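Local coordinates for alpha-L-rhamnosidase (PDB 6GSZ), which probably hydrolyses terminal non-reducing alpha-L-rhamnose residues of alpha-L-rhamnosides, as a calcium-binding, glycosylated fungal glycosidase, at residues Q176-R181 with E206-G211; N221-T226 with P514-N519. All coordinates share one frame; numbering follows the deposited sequence.

Interaction 1 of 2, residues Q176-R181 with E206-G211; sequences QSYQYR and EGWYSG. With NAG (2-acetamido-2-deoxy-beta-D-glucopyranose), chain B.
The ring of Y178 lies against the side chain of Y209 and points its hydroxyl at W208. CD2 of Y209 sits over one face of the Y178 ring, toward the rim, and comes within 3.5 Å of Y178 CD2. The two rings are turned 52° against each other, so the pair is neither a stack nor a T-shaped pair. Y209 reaches this place because its CG is anti to the backbone N (chi1 -161°), which brings the CD2-CE2 side of the ring over CB and CG of Y178. The other face of the Y178 ring meets its own loop: Q176 O lies 3.3 Å above the plane, over the ring centre. The Y178 ring is thus held between a backbone carbonyl and a tyrosine. W208 CB touches at the ring edge, 3.9 Å from Y178 OH.

No direct hydrogen bond joins the segments, but a water does. It donates to Y178 OH at 2.8 Å and accepts from Y209 N at 3.1 Å. Y178 OH is also bonded to G174 O, so this buried hydroxyl has two partners. Q179 and Y180 follow and turn to the glycan. Q179 NE2 gives a nearly straight bond of 2.9 Å to NAG O7 (173°), its chain bent at chi2. CG of Q179 also rests over one face of the Y180 ring. S177, the centre of an inverse gamma turn, has its O gripped by Y180 N and R181 N, from opposite faces of its plane.

This is buried aromatic packing within the domain of the family called alpha-L-rhamnosidase N-terminal, which follows the immunoglobulin-like domain at the chain start. It joins the loop before strand 182-188 to the short helix 207-210, and the next residues of that loop, Q179 and Y180, touch the glycan.

Interaction 2 of 2, residues N221-T226 with P514-N519; sequences NIYGDT and PNIHGN. With NAG (2-acetamido-2-deoxy-beta-D-glucopyranose), chain B; MAN (alpha-D-mannopyranose), chain C.
The two segments are irregular loops that approach most closely at I222 and I516, whose CA atoms lie 7.4 Å apart, and no hydrogen bond runs between them. They form a loop-to-loop contact between the domain of the family called alpha-L-rhamnosidase N-terminal and the six-hairpin glycosidase domain, which in this family is an alpha/alpha barrel. The contact is small and mainly apolar. The CB of I222 points to the other loop, and its CD1 meets I516 CG2 at 4.1 Å. The extended chain of I222 (chi2 170°) carries CD1 out to this meeting point. On I516 the two branches part: CG2 faces I222, while CG1 turns away and lies over one face of the H517 ring.

Y223 runs beside I222, whose CG2 rests over one face of its ring. The tyrosine crosses P514 at about a right angle and brings OH to 3.5 Å from P514 CB. The same hydroxyl is hydrogen-bonded to W175 NE1, and the ring packs edge-to-face with Y178. P514 follows a cis peptide bond, and its ring also touches W175 and S177.

Sugars border both loops. MAN O6 donates to N221 O at 2.8 Å, and R220 O binds the same mannose. At the far end of the other loop N519 ND2 comes within 3.5 Å of NAG C6. Glycan sugars therefore border the junction on both of its loops.

The glycosidase loop is shaped by N515, which uses both ends of its amide. Its OD1 accepts from H517 N at 2.9 Å, closing an Asx turn, with the donor well above the carbonyl plane. Its ND2 reaches G518 O at 2.9 Å, at an N-H...O angle of 171°, and the acceptor lies 2° from the amide plane.

Overall arrangement
Interaction 1 is buried within the domain of the family called alpha-L-rhamnosidase N-terminal, whereas interaction 2 is partly buried and joins that domain to the glycosidase domain. Their centres are about 7 Å apart. Backbone contacts tie them: S210 O lies 2.9 Å from N221 N and Y209 O 3.0 Å from Y223 N, both probable hydrogen bonds. S177 OG also packs on P514 CB at 3.4 Å. Aromatic rings and a bridging water make up the first contact. The second relies on aliphatic branches and one tyrosine hydroxyl against a proline CB. The same NAG touches 176-181 and 514-519, so one sugar touches both domains, by a hydrogen bond on one side and by plain contact on the other.

Interaction 1 of 2, residues Q176-R181 with E206-G211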
loop_
_atom_site.group_PDB
_atom_site.type_symbol
_atom_site.label_atom_id
_atom_site.label_comp_id
_atom_site.label_asym_id
_atom_site.label_seq_id
_atom_site.Cartn_x
_atom_site.Cartn_y
_atom_site.Cartn_z
ATOM N N GLN A 176 12.130 -4.171 -3.282
ATOM C CA GLN A 176 11.789 -4.770 -4.577
ATOM C C GLN A 176 12.288 -6.225 -4.567
ATOM O O GLN A 176 13.157 -6.584 -3.757
ATOM C CB GLN A 176 12.389 -3.977 -5.748
ATOM C CG GLN A 176 11.869 -2.534 -5.809
ATOM C CD GLN A 176 12.665 -1.556 -4.965
ATOM O OE1 GLN A 176 13.914 -1.509 -5.062
ATOM N NE2 GLN A 176 12.016 -0.723 -4.149
ATOM N N SER A 177 11.876 -6.991 -5.567
ATOM C CA SER A 177 12.456 -8.277 -5.891
ATOM C C SER A 177 13.766 -7.927 -6.606
ATOM O O SER A 177 13.870 -7.984 -7.821
ATOM C CB SER A 177 11.532 -9.117 -6.745
ATOM O OG SER A 177 10.360 -9.470 -6.014
ATOM N N TYR A 178 14.802 -7.645 -5.783
ATOM C CA TYR A 178 15.988 -6.914 -6.264
ATOM C C TYR A 178 16.745 -7.664 -7.358
ATOM O O TYR A 178 17.404 -7.001 -8.176
ATOM C CB TYR A 178 16.982 -6.676 -5.133
ATOM C CG TYR A 178 16.460 -5.882 -3.975
ATOM C CD1 TYR A 178 16.117 -4.543 -4.098
ATOM C CD2 TYR A 178 16.342 -6.451 -2.717
ATOM C CE1 TYR A 178 15.741 -3.788 -2.998
ATOM C CE2 TYR A 178 15.955 -5.726 -1.609
ATOM C CZ TYR A 178 15.633 -4.385 -1.738
ATOM O OH TYR A 178 15.274 -3.673 -0.613
ATOM N N GLN A 179 16.692 -9.000 -7.374
ATOM C CA GLN A 179 17.440 -9.723 -8.427
ATOM C C GLN A 179 16.843 -9.501 -9.822
ATOM O O GLN A 179 17.496 -9.845 -10.822
ATOM C CB GLN A 179 17.584 -11.217 -8.132
ATOM C CG GLN A 179 16.351 -12.094 -8.298
ATOM C CD GLN A 179 15.425 -12.155 -7.117
ATOM O OE1 GLN A 179 15.085 -11.129 -6.464
ATOM N NE2 GLN A 179 15.005 -13.389 -6.840
ATOM N N TYR A 180 15.583 -9.040 -9.880
ATOM C CA TYR A 180 14.883 -8.728 -11.126
ATOM C C TYR A 180 14.764 -7.219 -11.355
ATOM O O TYR A 180 14.936 -6.757 -12.484
ATOM C CB TYR A 180 13.493 -9.353 -11.120
ATOM C CG TYR A 180 13.499 -10.841 -10.960
ATOM C CD1 TYR A 180 14.054 -11.638 -11.945
ATOM C CD2 TYR A 180 12.959 -11.456 -9.840
ATOM C CE1 TYR A 180 14.063 -13.009 -11.824
ATOM C CE2 TYR A 180 13.018 -12.833 -9.690
ATOM C CZ TYR A 180 13.530 -13.607 -10.704
ATOM O OH TYR A 180 13.616 -14.962 -10.613
ATOM N N ARG A 181 14.465 -6.477 -10.300
ATOM C CA ARG A 181 14.110 -5.052 -10.420
ATOM C C ARG A 181 14.608 -4.372 -9.154
ATOM O O ARG A 181 14.317 -4.851 -8.059
ATOM C CB ARG A 181 12.599 -4.894 -10.595
ATOM C CG ARG A 181 12.132 -3.465 -10.853
ATOM C CD ARG A 181 10.636 -3.387 -11.040
ATOM N NE ARG A 181 9.944 -3.653 -9.783
ATOM C CZ ARG A 181 9.632 -2.756 -8.824
ATOM N NH1 ARG A 181 9.691 -1.433 -9.070
ATOM N NH2 ARG A 181 9.246 -3.230 -7.625
ATOM N N GLU A 206 21.517 -2.187 6.209
ATOM C CA GLU A 206 21.299 -3.483 5.542
ATOM C C GLU A 206 19.884 -3.584 4.934
ATOM O O GLU A 206 19.717 -4.278 3.942
ATOM C CB GLU A 206 21.589 -4.621 6.521
ATOM C CG GLU A 206 20.644 -4.700 7.686
ATOM C CD GLU A 206 20.923 -5.772 8.701
ATOM O OE1 GLU A 206 22.081 -6.272 8.733
ATOM O OE2 GLU A 206 19.987 -6.070 9.519
ATOM N N GLY A 207 18.880 -3.020 5.597
ATOM C CA GLY A 207 17.512 -3.164 5.132
ATOM C C GLY A 207 17.126 -4.611 4.893
ATOM O O GLY A 207 17.393 -5.522 5.683
ATOM N N TRP A 208 16.305 -4.775 3.856
ATOM C CA TRP A 208 15.861 -6.057 3.366
ATOM C C TRP A 208 16.921 -6.768 2.525
ATOM O O TRP A 208 16.879 -7.991 2.367
ATOM C CB TRP A 208 14.580 -5.857 2.523
ATOM C CG TRP A 208 13.409 -5.276 3.254
ATOM C CD1 TRP A 208 12.484 -5.960 3.989
ATOM C CD2 TRP A 208 13.024 -3.890 3.324
ATOM N NE1 TRP A 208 11.530 -5.103 4.479
ATOM C CE2 TRP A 208 11.818 -3.834 4.058
ATOM C CE3 TRP A 208 13.520 -2.709 2.761
ATOM C CZ2 TRP A 208 11.150 -2.641 4.292
ATOM C CZ3 TRP A 208 12.834 -1.528 2.967
ATOM C CH2 TRP A 208 11.650 -1.501 3.710
ATOM N N TYR A 209 17.814 -5.980 1.885
ATOM C CA TYR A 209 18.791 -6.543 0.930
ATOM C C TYR A 209 19.685 -7.606 1.609
ATOM O O TYR A 209 19.929 -8.687 1.068
ATOM C CB TYR A 209 19.622 -5.402 0.308
ATOM C CG TYR A 209 20.322 -5.790 -0.971
ATOM C CD1 TYR A 209 21.577 -6.395 -0.955
ATOM C CD2 TYR A 209 19.702 -5.602 -2.189
ATOM C CE1 TYR A 209 22.188 -6.799 -2.131
ATOM C CE2 TYR A 209 20.318 -5.968 -3.362
ATOM C CZ TYR A 209 21.556 -6.561 -3.339
ATOM O OH TYR A 209 22.135 -6.973 -4.505
ATOM N N SER A 210 20.170 -7.276 2.801
ATOM C CA SER A 210 21.046 -8.176 3.562
ATOM C C SER A 210 20.601 -8.416 5.010
ATOM O O SER A 210 21.278 -9.198 5.686
ATOM C CB SER A 210 22.501 -7.783 3.492
ATOM O OG SER A 210 22.696 -6.494 4.034
ATOM N N GLY A 211 19.570 -7.744 5.526
ATOM C CA GLY A 211 19.135 -7.960 6.863
ATOM C C GLY A 211 18.461 -9.300 7.103
ATOM O O GLY A 211 18.139 -10.048 6.189
HETATM C C1 NAG B . 15.044 -19.161 -9.663
HETATM C C2 NAG B . 16.098 -18.267 -8.988
HETATM C C3 NAG B . 17.275 -19.090 -8.522
HETATM C C4 NAG B . 16.844 -20.223 -7.623
HETATM C C5 NAG B . 15.781 -21.042 -8.357
HETATM C C6 NAG B . 15.201 -22.102 -7.432
HETATM C C7 NAG B . 16.518 -15.905 -9.535
HETATM C C8 NAG B . 17.014 -14.967 -10.608
HETATM N N2 NAG B . 16.556 -17.224 -9.861
HETATM O O3 NAG B . 18.172 -18.239 -7.822
HETATM O O4 NAG B . 18.007 -21.008 -7.380
HETATM O O5 NAG B . 14.700 -20.160 -8.708
HETATM O O6 NAG B . 14.785 -21.501 -6.162
HETATM O O7 NAG B . 16.082 -15.505 -8.445
HETATM O O HOH W 1 17.048 -3.052 1.434
#

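Interaction 2 of 2, residues N221-T226 with P514-N519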
loop_
_atom_site.group_PDB
_atom_site.type_symbol
_atom_site.label_atom_id
_atom_site.label_comp_id
_atom_site.label_asym_id
_atom_site.label_seq_id
_atom_site.Cartn_x
_atom_site.Cartn_y
_atom_site.Cartn_z
ATOM N N ASN A 221 21.364 -11.888 4.622
ATOM C CA ASN A 221 22.182 -11.898 3.396
ATOM C C ASN A 221 21.432 -12.536 2.229
ATOM O O ASN A 221 22.018 -13.276 1.421
ATOM C CB ASN A 221 23.538 -12.577 3.641
ATOM C CG ASN A 221 24.324 -11.870 4.711
ATOM O OD1 ASN A 221 24.360 -10.642 4.714
ATOM N ND2 ASN A 221 24.989 -12.640 5.580
ATOM N N ILE A 222 20.131 -12.200 2.105
ATOM C CA ILE A 222 19.296 -12.902 1.135
ATOM C C ILE A 222 19.709 -12.524 -0.306
ATOM O O ILE A 222 19.789 -13.393 -1.209
ATOM C CB ILE A 222 17.799 -12.622 1.390
ATOM C CG1 ILE A 222 17.380 -13.263 2.722
ATOM C CG2 ILE A 222 16.936 -13.148 0.257
ATOM C CD1 ILE A 222 15.999 -12.867 3.214
ATOM N N TYR A 223 19.923 -11.226 -0.530
ATOM C CA TYR A 223 20.209 -10.704 -1.867
ATOM C C TYR A 223 21.704 -10.477 -2.105
ATOM O O TYR A 223 22.179 -10.437 -3.245
ATOM C CB TYR A 223 19.437 -9.412 -2.126
ATOM C CG TYR A 223 17.952 -9.629 -2.085
ATOM C CD1 TYR A 223 17.266 -10.038 -3.223
ATOM C CD2 TYR A 223 17.223 -9.467 -0.917
ATOM C CE1 TYR A 223 15.896 -10.237 -3.204
ATOM C CE2 TYR A 223 15.849 -9.685 -0.893
ATOM C CZ TYR A 223 15.184 -10.071 -2.039
ATOM O OH TYR A 223 13.809 -10.214 -2.011
ATOM N N GLY A 224 22.468 -10.370 -1.015
ATOM C CA GLY A 224 23.912 -10.109 -0.993
ATOM C C GLY A 224 24.318 -10.049 0.451
ATOM O O GLY A 224 23.502 -10.042 1.338
ATOM N N ASP A 225 25.638 -10.007 0.681
ATOM C CA ASP A 225 26.148 -10.038 2.053
ATOM C C ASP A 225 26.953 -8.795 2.378
ATOM O O ASP A 225 27.598 -8.779 3.451
ATOM C CB ASP A 225 26.993 -11.283 2.314
ATOM C CG ASP A 225 28.293 -11.381 1.553
ATOM O OD1 ASP A 225 28.605 -10.492 0.751
ATOM O OD2 ASP A 225 29.028 -12.333 1.866
ATOM N N THR A 226 26.975 -7.793 1.500
ATOM C CA THR A 226 27.868 -6.629 1.621
ATOM C C THR A 226 27.084 -5.329 1.349
ATOM O O THR A 226 26.364 -5.227 0.352
ATOM C CB THR A 226 29.079 -6.768 0.693
ATOM O OG1 THR A 226 29.769 -7.975 1.017
ATOM C CG2 THR A 226 30.037 -5.597 0.854
ATOM N N PRO A 514 8.073 -9.460 -2.354
ATOM C CA PRO A 514 9.153 -10.309 -2.899
ATOM C C PRO A 514 9.287 -11.670 -2.203
ATOM O O PRO A 514 8.946 -11.812 -1.005
ATOM C CB PRO A 514 10.405 -9.476 -2.598
ATOM C CG PRO A 514 9.898 -8.021 -2.624
ATOM C CD PRO A 514 8.548 -8.134 -1.934
ATOM N N ASN A 515 9.698 -12.653 -2.993
ATOM C CA ASN A 515 9.729 -14.024 -2.529
ATOM C C ASN A 515 11.070 -14.320 -1.816
ATOM O O ASN A 515 12.081 -14.455 -2.490
ATOM C CB ASN A 515 9.511 -14.976 -3.692
ATOM C CG ASN A 515 9.666 -16.425 -3.299
ATOM O OD1 ASN A 515 9.389 -16.755 -2.141
ATOM N ND2 ASN A 515 10.003 -17.268 -4.293
ATOM N N ILE A 516 11.005 -14.550 -0.502
ATOM C CA ILE A 516 12.182 -14.893 0.293
ATOM C C ILE A 516 12.262 -16.396 0.529
ATOM O O ILE A 516 13.165 -16.830 1.217
ATOM C CB ILE A 516 12.188 -14.139 1.637
ATOM C CG1 ILE A 516 10.932 -14.417 2.479
ATOM C CG2 ILE A 516 12.393 -12.678 1.362
ATOM C CD1 ILE A 516 11.042 -14.140 3.955
ATOM N N HIS A 517 11.296 -17.181 0.043
ATOM C CA HIS A 517 11.115 -18.588 0.414
ATOM C C HIS A 517 11.574 -19.591 -0.655
ATOM O O HIS A 517 11.459 -20.822 -0.421
ATOM C CB HIS A 517 9.650 -18.880 0.779
ATOM C CG HIS A 517 9.188 -18.128 1.982
ATOM N ND1 HIS A 517 7.945 -17.548 2.076
ATOM C CD2 HIS A 517 9.793 -17.881 3.172
ATOM C CE1 HIS A 517 7.821 -16.950 3.268
ATOM N NE2 HIS A 517 8.944 -17.129 3.945
ATOM N N GLY A 518 12.097 -19.144 -1.790
ATOM C CA GLY A 518 12.599 -20.110 -2.806
ATOM C C GLY A 518 11.462 -20.721 -3.620
ATOM O O GLY A 518 10.419 -20.084 -3.750
ATOM N N ASN A 519 11.654 -21.951 -4.139
ATOM C CA ASN A 519 10.754 -22.494 -5.132
ATOM C C ASN A 519 9.898 -23.670 -4.619
ATOM O O ASN A 519 9.203 -24.307 -5.409
ATOM C CB ASN A 519 11.512 -22.862 -6.405
ATOM C CG ASN A 519 12.314 -24.135 -6.269
ATOM O OD1 ASN A 519 12.522 -24.623 -5.158
ATOM N ND2 ASN A 519 12.791 -24.664 -7.394
HETATM C C1 NAG B . 15.044 -19.161 -9.663
HETATM C C2 NAG B . 16.098 -18.267 -8.988
HETATM C C3 NAG B . 17.275 -19.090 -8.522
HETATM C C4 NAG B . 16.844 -20.223 -7.623
HETATM C C5 NAG B . 15.781 -21.042 -8.357
HETATM C C6 NAG B . 15.201 -22.102 -7.432
HETATM C C7 NAG B . 16.518 -15.905 -9.535
HETATM C C8 NAG B . 17.014 -14.967 -10.608
HETATM N N2 NAG B . 16.556 -17.224 -9.861
HETATM O O3 NAG B . 18.172 -18.239 -7.822
HETATM O O4 NAG B . 18.007 -21.008 -7.380
HETATM O O5 NAG B . 14.700 -20.160 -8.708
HETATM O O6 NAG B . 14.785 -21.501 -6.162
HETATM O O7 NAG B . 16.082 -15.505 -8.445
HETATM C C1 MAN C . 22.602 -19.813 2.832
HETATM C C2 MAN C . 22.097 -19.635 4.260
HETATM C C3 MAN C . 20.905 -18.684 4.299
HETATM C C4 MAN C . 21.257 -17.374 3.561
HETATM C C5 MAN C . 21.724 -17.695 2.131
HETATM C C6 MAN C . 21.979 -16.386 1.369
HETATM O O2 MAN C . 23.153 -19.133 5.080
HETATM O O3 MAN C . 20.537 -18.473 5.645
HETATM O O4 MAN C . 20.145 -16.497 3.376
HETATM O O5 MAN C . 22.875 -18.558 2.200
HETATM O O6 MAN C . 23.067 -15.817 2.072
#